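Local coordinates for protein oxygen-independent coproporphyrinogen III oxidase (Escherichia coli, PDB 1OLT) that catalyses the anaerobic, S-adenosylmethionine-dependent oxidative decarboxylation of coproporphyrinogen III to protoporphyrinogen IX in heme biosynthesis, using a [4Fe-4S] cluster, at residues D367-R370 with R371-K375; L431-R434 with N435-M438. One frame throughout, in Å; residues are numbered along the deposited sequence. Where two conformers were deposited one is given.

Overall arrangement
Interactions 1 and 2 show how one chemistry, the i to i+4 backbone bonding of an alpha helix, is dressed differently by its surroundings. Residues 367-375 lie near the start of helix 365-380 and are mostly buried; residues 431-438 run from just before the short helix 433-438, through its N-cap, along its length, and are only partly so. Interaction 1 adds charge to its backbone bonds, with an arginine–aspartate pair on one flank and further ionic partners beyond it, whereas the side-chain contacts of interaction 2 are chiefly apolar. The two helices pack together: Ile374 CG2 of interaction 1 lies 4.0 Å from Cys437 SG of interaction 2, and the contact centres are about 14 Å apart.

Interaction 1 of 2, residues D367-R370 with R371-K375; sequences DCIR and RDVIK
Cys368 and Arg371 meet one turn apart on helix 365-380, where the arginine folds back along the helix flank. The guanidinium brings one face over Cys368 CA, offset toward the rim of the group, while NH2 approaches Cys368 CB at 3.8 Å. A bend at chi3 (51°) in an otherwise extended chain turns the guanidinium back this way.

The ionic part lies on the same flank. Arg371 grips its neighbour Asp372 side-on, NE and NH2 both converging on the single oxygen OD1, at 3.1 Å from NE and 3.0 Å from NH2. Both nitrogens arrive from the same face of the carboxylate, out of its plane, although the oxygen lies close to the guanidinium plane. Two bonds to one atom should restrict rotation of the arginine head.

Backbone bonds form the regular i to i+4 series of an alpha helix: Arg371 N to Asp367 O (2.9 Å), then Asp372 N to Cys368 O, Val373 N to Ile369 O and Ile374 N to Arg370 O. The apolar component is modest, Ile369 CG2 lying 4.4 Å from Val373 CG2 on another side of the helix.

Around this turn, Arg370 pairs with Asp403 of helix 401-412 and with Asp366, and also bonds Phe440 O, while Asp367 bonds Tyr443 and the backbone N of Thr364; through Phe440 and Tyr443 the C-terminal segment is tied to this part of the helix. Val373 rests on Ile388 and Asp372 on Gln391, so helix 385-391 packs against the helix within the HemN C-terminal domain.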
loop_
_atom_site.group_PDB
_atom_site.type_symbol
_atom_site.label_atom_id
_atom_site.label_comp_id
_atom_site.label_asym_id
_atom_site.label_seq_id
_atom_site.Cartn_x
_atom_site.Cartn_y
_atom_site.Cartn_z
ATOM N N ASP A 367 6.468 12.236 -17.604
ATOM C CA ASP A 367 6.117 11.648 -16.286
ATOM C C ASP A 367 5.067 10.569 -16.513
ATOM O O ASP A 367 5.163 9.476 -15.954
ATOM C CB ASP A 367 5.541 12.696 -15.318
ATOM C CG ASP A 367 6.594 13.694 -14.788
ATOM O OD1 ASP A 367 7.830 13.437 -14.815
ATOM O OD2 ASP A 367 6.237 14.781 -14.280
ATOM N N CYS A 368 4.060 10.883 -17.341
ATOM C CA CYS A 368 2.916 9.953 -17.490
ATOM C C CYS A 368 3.307 8.679 -18.201
ATOM O O CYS A 368 2.876 7.598 -17.822
ATOM C CB CYS A 368 1.754 10.621 -18.228
ATOM S SG CYS A 368 0.844 11.841 -17.228
ATOM N N ILE A 369 4.082 8.815 -19.263
ATOM C CA ILE A 369 4.561 7.661 -19.972
ATOM C C ILE A 369 5.227 6.749 -18.907
ATOM O O ILE A 369 4.823 5.634 -18.656
ATOM C CB ILE A 369 5.547 8.127 -21.095
ATOM C CG1 ILE A 369 4.767 8.834 -22.242
ATOM C CG2 ILE A 369 6.354 6.977 -21.603
ATOM C CD1 ILE A 369 5.529 10.039 -22.937
ATOM N N ARG A 370 6.270 7.306 -18.296
ATOM C CA ARG A 370 7.213 6.559 -17.504
ATOM C C ARG A 370 6.499 5.923 -16.333
ATOM O O ARG A 370 6.835 4.821 -15.929
ATOM C CB ARG A 370 8.340 7.472 -17.035
ATOM C CG ARG A 370 9.312 7.932 -18.152
ATOM C CD ARG A 370 10.323 8.915 -17.656
ATOM N NE ARG A 370 11.213 9.322 -18.747
ATOM C CZ ARG A 370 12.206 8.606 -19.223
ATOM N NH1 ARG A 370 12.519 7.426 -18.722
ATOM N NH2 ARG A 370 12.916 9.094 -20.230
ATOM N N ARG A 371 5.484 6.616 -15.807
ATOM C CA ARG A 371 4.603 6.017 -14.819
ATOM C C ARG A 371 4.009 4.735 -15.379
ATOM O O ARG A 371 3.971 3.703 -14.694
ATOM C CB ARG A 371 3.456 6.975 -14.423
ATOM C CG ARG A 371 2.468 6.411 -13.430
ATOM C CD ARG A 371 1.097 7.090 -13.441
ATOM N NE ARG A 371 0.636 7.103 -14.809
ATOM C CZ ARG A 371 -0.141 8.008 -15.375
ATOM N NH1 ARG A 371 -0.656 9.023 -14.683
ATOM N NH2 ARG A 371 -0.427 7.880 -16.670
ATOM N N ASP A 372 3.522 4.804 -16.608
ATOM C CA ASP A 372 2.887 3.629 -17.208
ATOM C C ASP A 372 3.904 2.500 -17.515
ATOM O O ASP A 372 3.564 1.338 -17.383
ATOM C CB ASP A 372 2.128 3.988 -18.496
ATOM C CG ASP A 372 0.939 4.911 -18.246
ATOM O OD1 ASP A 372 0.540 5.045 -17.076
ATOM O OD2 ASP A 372 0.346 5.536 -19.159
ATOM N N VAL A 373 5.131 2.849 -17.889
ATOM C CA VAL A 373 6.199 1.856 -18.063
ATOM C C VAL A 373 6.466 1.127 -16.742
ATOM O O VAL A 373 6.482 -0.107 -16.659
ATOM C CB VAL A 373 7.482 2.536 -18.577
ATOM C CG1 VAL A 373 8.677 1.601 -18.509
ATOM C CG2 VAL A 373 7.272 3.026 -20.023
ATOM N N ILE A 374 6.649 1.926 -15.699
ATOM C CA ILE A 374 7.038 1.422 -14.404
ATOM C C ILE A 374 5.896 0.585 -13.821
ATOM O O ILE A 374 6.158 -0.504 -13.363
ATOM C CB ILE A 374 7.499 2.587 -13.484
ATOM C CG1 ILE A 374 8.843 3.133 -14.017
ATOM C CG2 ILE A 374 7.590 2.126 -11.998
ATOM C CD1 ILE A 374 9.363 4.413 -13.365
ATOM N N LYS A 375 4.642 1.064 -13.900
ATOM C CA LYS A 375 3.463 0.306 -13.410
ATOM C C LYS A 375 3.360 -1.040 -14.075
ATOM O O LYS A 375 3.157 -2.031 -13.410
ATOM C CB LYS A 375 2.131 1.039 -13.658
ATOM C CG LYS A 375 1.812 2.110 -12.690
ATOM C CD LYS A 375 0.458 2.889 -13.011
ATOM C CE LYS A 375 -0.774 1.964 -13.226
ATOM N NZ LYS A 375 -0.697 1.250 -14.569
#

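Interaction 2 of 2, residues L431-R434 with N435-M438; sequences LLIR and NICM
Ile433 and Cys437 touch on the inward side of the short helix 433-438, Ile433 CG1 lying 4.1 Å from Cys437 SG. With CG1 anti to the backbone N (chi1 -165°), the isoleucine carries this carbon forward along the helix to the cysteine one turn on. Its terminal methyl serves a second neighbour: Ile433 CD1 meets CD1 of Ile436 at 4.2 Å, methyl against methyl. On another side of the turn, the CB of Asn435 comes to 3.3 Å from Leu432 O.

Behind these side chains stands the backbone. Leu432 occupies the N-cap position, and its carbonyl receives the first bond of the series, Ile436 N to Leu432 O at 3.3 Å. Cys437 N to Ile433 O follows at 2.9 Å, with the straightest N-H...O angle of the three (166°). Met438 N to Arg434 O, at 3.0 Å, is more bent (145°). The helical spacing they maintain places Ile433 beside both Ile436 and Cys437.

Further out, helix 365-380 receives Cys437 through Leu377 and Ile378, the last of which also touches Ile433. Val425 of strand 422-425 meets both isoleucines, and Leu410 of helix 401-412 meets Ile436 and Asn435. At the outer end Met438 touches Tyr23 and Leu444. The side chain of Arg434 approaches to about 8 Å from a bound S-adenosylmethionine.

The chemistry is thus divided: three main-chain bonds pair the Leu432, Ile433 and Arg434 carbonyls with the N-H groups one turn on, while dispersion contacts of isoleucine and cysteine join the turn to the neighbouring helices and strand, an attachment that probably rests on apolar packing rather than charge.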
loop_
_atom_site.group_PDB
_atom_site.type_symbol
_atom_site.label_atom_id
_atom_site.label_comp_id
_atom_site.label_asym_id
_atom_site.label_seq_id
_atom_site.Cartn_x
_atom_site.Cartn_y
_atom_site.Cartn_z
ATOM N N LEU A 431 12.757 -10.437 -8.116
ATOM C CA LEU A 431 13.082 -9.833 -6.812
ATOM C C LEU A 431 13.866 -8.514 -6.943
ATOM O O LEU A 431 13.929 -7.708 -5.996
ATOM C CB LEU A 431 13.837 -10.827 -5.923
ATOM C CG LEU A 431 12.970 -11.970 -5.386
ATOM C CD1 LEU A 431 13.791 -13.205 -5.061
ATOM C CD2 LEU A 431 12.153 -11.491 -4.137
ATOM N N LEU A 432 14.448 -8.298 -8.125
ATOM C CA LEU A 432 15.214 -7.087 -8.418
ATOM C C LEU A 432 14.452 -6.135 -9.317
ATOM O O LEU A 432 15.045 -5.427 -10.141
ATOM C CB LEU A 432 16.528 -7.526 -9.071
ATOM C CG LEU A 432 17.348 -8.466 -8.161
ATOM C CD1 LEU A 432 18.635 -8.988 -8.818
ATOM C CD2 LEU A 432 17.673 -7.741 -6.838
ATOM N N ILE A 433 13.133 -6.113 -9.174
ATOM C CA ILE A 433 12.289 -5.275 -10.007
ATOM C C ILE A 433 12.531 -3.777 -9.812
ATOM O O ILE A 433 12.436 -3.023 -10.748
ATOM C CB ILE A 433 10.801 -5.600 -9.758
ATOM C CG1 ILE A 433 9.941 -5.008 -10.866
ATOM C CG2 ILE A 433 10.348 -5.098 -8.373
ATOM C CD1 ILE A 433 10.211 -5.624 -12.217
ATOM N N ARG A 434 12.828 -3.353 -8.585
ATOM C CA ARG A 434 13.094 -1.939 -8.307
ATOM C C ARG A 434 14.360 -1.492 -9.064
ATOM O O ARG A 434 14.399 -0.377 -9.607
ATOM C CB ARG A 434 13.238 -1.659 -6.804
ATOM C CG ARG A 434 11.975 -1.963 -5.930
ATOM C CD ARG A 434 12.338 -2.197 -4.443
ATOM N NE ARG A 434 11.244 -2.613 -3.531
ATOM C CZ ARG A 434 10.669 -3.846 -3.468
ATOM N NH1 ARG A 434 11.008 -4.815 -4.316
ATOM N NH2 ARG A 434 9.715 -4.094 -2.549
ATOM N N ASN A 435 15.370 -2.370 -9.115
ATOM C CA ASN A 435 16.572 -2.132 -9.931
ATOM C C ASN A 435 16.201 -1.875 -11.379
ATOM O O ASN A 435 16.659 -0.897 -11.968
ATOM C CB ASN A 435 17.564 -3.303 -9.874
ATOM C CG ASN A 435 17.906 -3.735 -8.438
ATOM O OD1 ASN A 435 17.205 -4.557 -7.840
ATOM N ND2 ASN A 435 18.996 -3.194 -7.899
ATOM N N ILE A 436 15.351 -2.735 -11.947
ATOM C CA ILE A 436 14.941 -2.601 -13.345
ATOM C C ILE A 436 14.173 -1.293 -13.588
ATOM O O ILE A 436 14.436 -0.566 -14.561
ATOM C CB ILE A 436 14.085 -3.836 -13.775
ATOM C CG1 ILE A 436 14.936 -5.112 -13.803
ATOM C CG2 ILE A 436 13.394 -3.615 -15.121
ATOM C CD1 ILE A 436 14.130 -6.403 -13.653
ATOM N N CYS A 437 13.213 -1.000 -12.710
ATOM C CA CYS A 437 12.387 0.197 -12.841
ATOM C C CYS A 437 13.225 1.470 -12.756
ATOM O O CYS A 437 12.927 2.455 -13.439
ATOM C CB CYS A 437 11.277 0.234 -11.767
ATOM S SG CYS A 437 10.052 -1.061 -12.035
ATOM N N MET A 438 14.275 1.423 -11.942
ATOM C CA MET A 438 15.178 2.552 -11.738
ATOM C C MET A 438 15.860 3.022 -13.036
ATOM O O MET A 438 16.271 4.189 -13.132
ATOM C CB MET A 438 16.251 2.187 -10.699
ATOM C CG MET A 438 16.776 3.350 -9.851
ATOM S SD MET A 438 17.650 2.864 -8.270
ATOM C CE MET A 438 18.058 1.068 -8.543
#